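DTDP-4-dehydrorhamnose 3,5-epimerase (Bacillus anthracis str. Ames, PDB 3RYK) epimerises two carbon centres, positions 3 and 5 of the sugar ring, of a dTDP-linked 4-keto sugar on the pathway to dTDP-L-rhamnose. Local coordinates at residues T33-L38 / R123-S128; D107-L112 / R133-P138. All blocks are in the same frame, centred on the assembly; numbering follows the deposited sequence.

Contact 1 of 2, residues T33-L38 / R123-S128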
loop_
_atom_site.group_PDB
_atom_site.type_symbol
_atom_site.label_atom_id
_atom_site.label_comp_id
_atom_site.label_asym_id
_atom_site.label_seq_id
_atom_site.Cartn_x
_atom_site.Cartn_y
_atom_site.Cartn_z
ATOM N N THR A 33 -25.067 5.721 3.847
ATOM C CA THR A 33 -25.273 5.665 2.399
ATOM C C THR A 33 -24.074 5.282 1.530
ATOM O O THR A 33 -24.189 4.377 0.693
ATOM C CB THR A 33 -25.874 7.009 1.845
ATOM O OG1 THR A 33 -27.021 7.396 2.619
ATOM C CG2 THR A 33 -26.283 6.866 0.380
ATOM N N ASP A 34 -22.945 5.949 1.757
ATOM C CA ASP A 34 -21.710 5.779 0.993
ATOM C C ASP A 34 -20.470 5.155 1.668
ATOM O O ASP A 34 -19.547 4.775 0.960
ATOM C CB ASP A 34 -21.345 7.183 0.502
ATOM C CG ASP A 34 -22.442 7.797 -0.377
ATOM O OD1 ASP A 34 -22.916 7.134 -1.341
ATOM O OD2 ASP A 34 -22.792 8.968 -0.131
ATOM N N ALA A 35 -20.425 5.082 2.999
ATOM C CA ALA A 35 -19.261 4.493 3.696
ATOM C C ALA A 35 -19.310 2.980 3.525
ATOM O O ALA A 35 -20.334 2.373 3.759
ATOM C CB ALA A 35 -19.233 4.871 5.164
ATOM N N LYS A 36 -18.194 2.371 3.159
ATOM C CA LYS A 36 -18.157 0.928 2.922
ATOM C C LYS A 36 -16.995 0.213 3.578
ATOM O O LYS A 36 -15.853 0.624 3.415
ATOM C CB LYS A 36 -18.094 0.704 1.402
ATOM C CG LYS A 36 -19.324 1.206 0.640
ATOM C CD LYS A 36 -19.104 1.188 -0.868
ATOM C CE LYS A 36 -20.315 1.677 -1.654
ATOM N NZ LYS A 36 -21.487 0.757 -1.482
ATOM N N LEU A 37 -17.306 -0.833 4.339
ATOM C CA LEU A 37 -16.292 -1.652 5.004
ATOM C C LEU A 37 -16.106 -2.766 3.985
ATOM O O LEU A 37 -17.065 -3.449 3.645
ATOM C CB LEU A 37 -16.762 -2.199 6.349
ATOM C CG LEU A 37 -15.728 -3.032 7.109
ATOM C CD1 LEU A 37 -14.484 -2.213 7.466
ATOM C CD2 LEU A 37 -16.374 -3.589 8.372
ATOM N N LEU A 38 -14.878 -2.942 3.504
ATOM C CA LEU A 38 -14.562 -3.931 2.475
ATOM C C LEU A 38 -13.568 -5.013 2.890
ATOM O O LEU A 38 -12.756 -4.816 3.790
ATOM C CB LEU A 38 -13.923 -3.179 1.306
ATOM C CG LEU A 38 -14.691 -2.000 0.687
ATOM C CD1 LEU A 38 -13.861 -1.302 -0.417
ATOM C CD2 LEU A 38 -16.025 -2.457 0.158
ATOM N N ARG A 123 -19.331 5.993 13.346
ATOM C CA ARG A 123 -19.211 4.545 13.476
ATOM C C ARG A 123 -17.754 4.149 13.672
ATOM O O ARG A 123 -16.859 4.672 13.001
ATOM C CB ARG A 123 -19.867 3.798 12.318
ATOM C CG ARG A 123 -19.815 2.257 12.438
ATOM C CD ARG A 123 -20.791 1.616 11.454
ATOM N NE ARG A 123 -20.843 0.153 11.547
ATOM C CZ ARG A 123 -21.556 -0.523 12.446
ATOM N NH1 ARG A 123 -22.239 0.119 13.387
ATOM N NH2 ARG A 123 -21.547 -1.861 12.442
ATOM N N GLY A 124 -17.554 3.238 14.619
ATOM C CA GLY A 124 -16.243 2.707 14.982
ATOM C C GLY A 124 -15.991 1.325 14.396
ATOM O O GLY A 124 -16.738 0.386 14.687
ATOM N N TYR A 125 -14.931 1.204 13.591
ATOM C CA TYR A 125 -14.559 -0.054 12.929
ATOM C C TYR A 125 -13.163 -0.522 13.343
ATOM O O TYR A 125 -12.243 0.297 13.558
ATOM C CB TYR A 125 -14.440 0.177 11.427
ATOM C CG TYR A 125 -15.595 0.850 10.747
ATOM C CD1 TYR A 125 -16.570 0.119 10.086
ATOM C CD2 TYR A 125 -15.691 2.226 10.726
ATOM C CE1 TYR A 125 -17.613 0.743 9.424
ATOM C CE2 TYR A 125 -16.729 2.861 10.085
ATOM C CZ TYR A 125 -17.693 2.113 9.427
ATOM O OH TYR A 125 -18.722 2.754 8.775
ATOM N N ILE A 126 -12.991 -1.837 13.430
ATOM C CA ILE A 126 -11.706 -2.413 13.787
ATOM C C ILE A 126 -11.081 -2.923 12.496
ATOM O O ILE A 126 -11.599 -3.877 11.896
ATOM C CB ILE A 126 -11.804 -3.549 14.846
ATOM C CG1 ILE A 126 -12.352 -3.027 16.190
ATOM C CG2 ILE A 126 -10.458 -4.195 15.053
ATOM C CD1 ILE A 126 -12.567 -4.118 17.253
ATOM N N LEU A 127 -9.986 -2.285 12.096
ATOM C CA LEU A 127 -9.231 -2.607 10.909
ATOM C C LEU A 127 -7.890 -3.148 11.410
ATOM O O LEU A 127 -7.237 -2.560 12.294
ATOM C CB LEU A 127 -9.067 -1.372 10.026
ATOM C CG LEU A 127 -10.378 -0.659 9.643
ATOM C CD1 LEU A 127 -10.143 0.544 8.724
ATOM C CD2 LEU A 127 -11.346 -1.642 8.993
ATOM N N SER A 128 -7.472 -4.290 10.881
ATOM C CA SER A 128 -6.217 -4.887 11.313
ATOM C C SER A 128 -5.431 -5.603 10.217
ATOM O O SER A 128 -5.923 -5.827 9.105
ATOM C CB SER A 128 -6.485 -5.858 12.452
ATOM O OG SER A 128 -7.242 -6.980 11.968
HETATM O O HOH W 1 -19.552 1.332 6.677
#
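Tyr-125 meets Leu-37 and Ala-35 across the interior of a jelly-roll-like fold, a worked example of how two sheets can be joined by side chains alone. The strands run in roughly the same direction, 32° apart, with their axes 9.8 Å from each other at closest approach, too far for backbone pairing.

The tyrosine can be followed outward. Its CB points toward strand 35-38 but touches nothing there itself; with CG placed anti to the carbonyl carbon (chi1 -51°), it is the ring that makes the contact. On the near rim, CD1 rests against both methyls of Leu-37, with CD1 and CD2 of the leucine each 4.1 Å from Tyr-125 CD1; the CD1 methyl comes to the ring obliquely. One ring face is overlain near its rim by Arg-123 CG, from two residues earlier on the same strand. At the tip, Tyr-125 OH lies 4.2 Å from Ala-35 CB and 2.7 Å from a water, which gives a weak 3.2 Å hydrogen bond to Ala-35 O. The phenol oxygen thus has a polar partner at an otherwise apolar junction.

Leu-37 works in two directions. The side chain of Leu-127 reaches in from the facing strand, and the two leucines meet by one methyl each, Leu-37 CD1 against Leu-127 CD2 at 3.5 Å.

Around this buried centre, Leu-37 is backbone-bonded to strand 26-31, while Lys-36 and Leu-38 pair with strand 134-137. Ile-109 of strand 104-111, beside Tyr-125 in its sheet, touches both Ala-35 and Tyr-125; Leu-135 of strand 134-137, from the sheet of Leu-37, lies against Tyr-125 and Leu-127.

Contact 2 of 2, residues D107-L112 / R133-P138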
loop_
_atom_site.group_PDB
_atom_site.type_symbol
_atom_site.label_atom_id
_atom_site.label_comp_id
_atom_site.label_asym_id
_atom_site.label_seq_id
_atom_site.Cartn_x
_atom_site.Cartn_y
_atom_site.Cartn_z
ATOM N N ASP A 107 -10.997 2.623 14.084
ATOM C CA ASP A 107 -11.203 3.736 13.193
ATOM C C ASP A 107 -12.612 4.300 13.263
ATOM O O ASP A 107 -13.601 3.559 13.219
ATOM C CB ASP A 107 -10.840 3.245 11.800
ATOM C CG ASP A 107 -10.789 4.344 10.782
ATOM O OD1 ASP A 107 -11.791 5.061 10.552
ATOM O OD2 ASP A 107 -9.708 4.454 10.173
ATOM N N VAL A 108 -12.701 5.625 13.345
ATOM C CA VAL A 108 -13.978 6.285 13.443
ATOM C C VAL A 108 -14.191 7.243 12.279
ATOM O O VAL A 108 -13.235 7.868 11.802
ATOM C CB VAL A 108 -14.050 7.159 14.723
ATOM C CG1 VAL A 108 -15.319 8.062 14.721
ATOM C CG2 VAL A 108 -13.969 6.299 15.981
ATOM N N ILE A 109 -15.432 7.316 11.815
ATOM C CA ILE A 109 -15.793 8.228 10.740
ATOM C C ILE A 109 -17.046 8.928 11.223
ATOM O O ILE A 109 -17.873 8.319 11.900
ATOM C CB ILE A 109 -15.983 7.584 9.315
ATOM C CG1 ILE A 109 -17.233 6.712 9.219
ATOM C CG2 ILE A 109 -14.730 6.817 8.905
ATOM C CD1 ILE A 109 -17.407 6.098 7.848
ATOM N N VAL A 110 -17.152 10.220 10.905
ATOM C CA VAL A 110 -18.290 11.043 11.294
ATOM C C VAL A 110 -18.879 11.712 10.037
ATOM O O VAL A 110 -18.144 12.301 9.244
ATOM C CB VAL A 110 -17.835 12.158 12.269
ATOM C CG1 VAL A 110 -19.072 12.862 12.856
ATOM C CG2 VAL A 110 -16.962 11.596 13.402
ATOM N N ASP A 111 -20.195 11.606 9.849
ATOM C CA ASP A 111 -20.867 12.198 8.680
ATOM C C ASP A 111 -21.073 13.691 8.994
ATOM O O ASP A 111 -21.841 14.040 9.902
ATOM C CB ASP A 111 -22.201 11.472 8.394
ATOM C CG ASP A 111 -22.899 11.959 7.114
ATOM O OD1 ASP A 111 -22.502 13.008 6.561
ATOM O OD2 ASP A 111 -23.857 11.281 6.634
ATOM N N LEU A 112 -20.383 14.561 8.258
ATOM C CA LEU A 112 -20.510 16.014 8.483
ATOM C C LEU A 112 -21.314 16.744 7.401
ATOM O O LEU A 112 -21.273 17.971 7.303
ATOM C CB LEU A 112 -19.129 16.652 8.677
ATOM C CG LEU A 112 -18.337 16.185 9.902
ATOM C CD1 LEU A 112 -17.088 17.028 10.118
ATOM C CD2 LEU A 112 -19.208 16.228 11.122
ATOM N N ARG A 133 -9.168 -5.743 6.458
ATOM C CA ARG A 133 -10.305 -4.917 6.111
ATOM C C ARG A 133 -9.940 -3.529 5.708
ATOM O O ARG A 133 -8.891 -3.028 6.099
ATOM C CB ARG A 133 -11.384 -4.937 7.203
ATOM C CG ARG A 133 -12.078 -6.308 7.300
ATOM C CD ARG A 133 -13.165 -6.342 8.343
ATOM N NE ARG A 133 -13.813 -7.673 8.330
ATOM C CZ ARG A 133 -14.880 -7.993 9.061
ATOM N NH1 ARG A 133 -15.444 -7.112 9.872
ATOM N NH2 ARG A 133 -15.421 -9.207 8.958
ATOM N N GLN A 134 -10.794 -2.940 4.881
ATOM C CA GLN A 134 -10.571 -1.590 4.394
ATOM C C GLN A 134 -11.836 -0.789 4.593
ATOM O O GLN A 134 -12.918 -1.331 4.705
ATOM C CB GLN A 134 -10.157 -1.604 2.922
ATOM C CG GLN A 134 -8.967 -2.539 2.644
ATOM C CD GLN A 134 -8.365 -2.393 1.256
ATOM O OE1 GLN A 134 -8.612 -1.416 0.540
ATOM N NE2 GLN A 134 -7.545 -3.361 0.878
ATOM N N LEU A 135 -11.678 0.519 4.715
ATOM C CA LEU A 135 -12.820 1.391 4.902
ATOM C C LEU A 135 -12.773 2.482 3.842
ATOM O O LEU A 135 -11.733 3.126 3.661
ATOM C CB LEU A 135 -12.783 2.012 6.294
ATOM C CG LEU A 135 -13.947 2.921 6.659
ATOM C CD1 LEU A 135 -15.261 2.152 6.695
ATOM C CD2 LEU A 135 -13.675 3.571 8.012
ATOM N N LEU A 136 -13.886 2.668 3.131
ATOM C CA LEU A 136 -14.010 3.676 2.097
ATOM C C LEU A 136 -14.707 4.822 2.830
ATOM O O LEU A 136 -15.852 4.681 3.262
ATOM C CB LEU A 136 -14.839 3.164 0.906
ATOM C CG LEU A 136 -14.976 4.061 -0.343
ATOM C CD1 LEU A 136 -15.746 5.365 -0.084
ATOM C CD2 LEU A 136 -13.608 4.346 -0.927
ATOM N N VAL A 137 -13.978 5.925 3.026
ATOM C CA VAL A 137 -14.490 7.102 3.706
ATOM C C VAL A 137 -14.860 8.133 2.622
ATOM O O VAL A 137 -13.974 8.691 1.957
ATOM C CB VAL A 137 -13.446 7.730 4.647
ATOM C CG1 VAL A 137 -14.107 8.786 5.526
ATOM C CG2 VAL A 137 -12.784 6.671 5.524
ATOM N N PRO A 138 -16.161 8.399 2.441
ATOM C CA PRO A 138 -16.531 9.359 1.418
ATOM C C PRO A 138 -16.172 10.798 1.758
ATOM O O PRO A 138 -15.743 11.093 2.876
ATOM C CB PRO A 138 -18.071 9.257 1.369
ATOM C CG PRO A 138 -18.468 8.161 2.248
ATOM C CD PRO A 138 -17.336 7.854 3.150
#
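Ile-109 and Leu-135 meet methyl to methyl between the two antiparallel sheets of the jelly-roll-like sandwich. Strand 107-111 belongs to one sheet and strand 134-137 to the other; they run only 20° apart with axes 9.3 Å from each other, and Asp-107, Ile-109, Leu-135 and Val-137 all point their CB atoms toward the facing strand.

The apolar contacts centre on one methyl. Ile-109 CG2 lies 3.5 Å from Leu-135 CD2, the leucine coming at an angle to the isoleucine. The chi1 of 70° wedges the CG1 branch of Ile-109 between its backbone N and carbonyl carbon and sends it to Ala-35 on strand 35-45, while CG2 serves strand 134-137. Val-137 offers both branches to the same methyl: Ile-109 CG2 stands before the fork, 3.9 Å from Val-137 CG2 and 4.0 Å from its CG1.

The polar side is carried by Asp-107, which divides its carboxylate between two environments. Its side chain is about 13 Å from a bound pyrophosphate, well removed from direct contact with it. OD2 is hydrogen-bonded to His-143 NE2 of the adjacent strand 141-147, and Asp-107 OD1 sits 3.5 Å from Leu-135 CD2, so a single leucine methyl touches both the isoleucine and the carboxylate.

Both contacts are core, their centres 5 Å apart, and both bridge the same pair of sheets. Strands 35-45 and 134-137 are neighbours in one sheet, 104-111 and 122-128 in the other, and the segments alternate along the chain. Backbone hydrogen bonds unite the elements within each sheet: Tyr-125 O with Asp-107 N, and Leu-38 N with Gln-134 O. Between sheets the joint is apolar, as where Ala-35 CB meets Ile-109 CD1 at 3.5 Å. The chemistry differs in its polar element: contact 1 adds a tyrosine hydroxyl and a bridging water, whereas contact 2 brings a buried carboxylate held by a histidine within its own sheet.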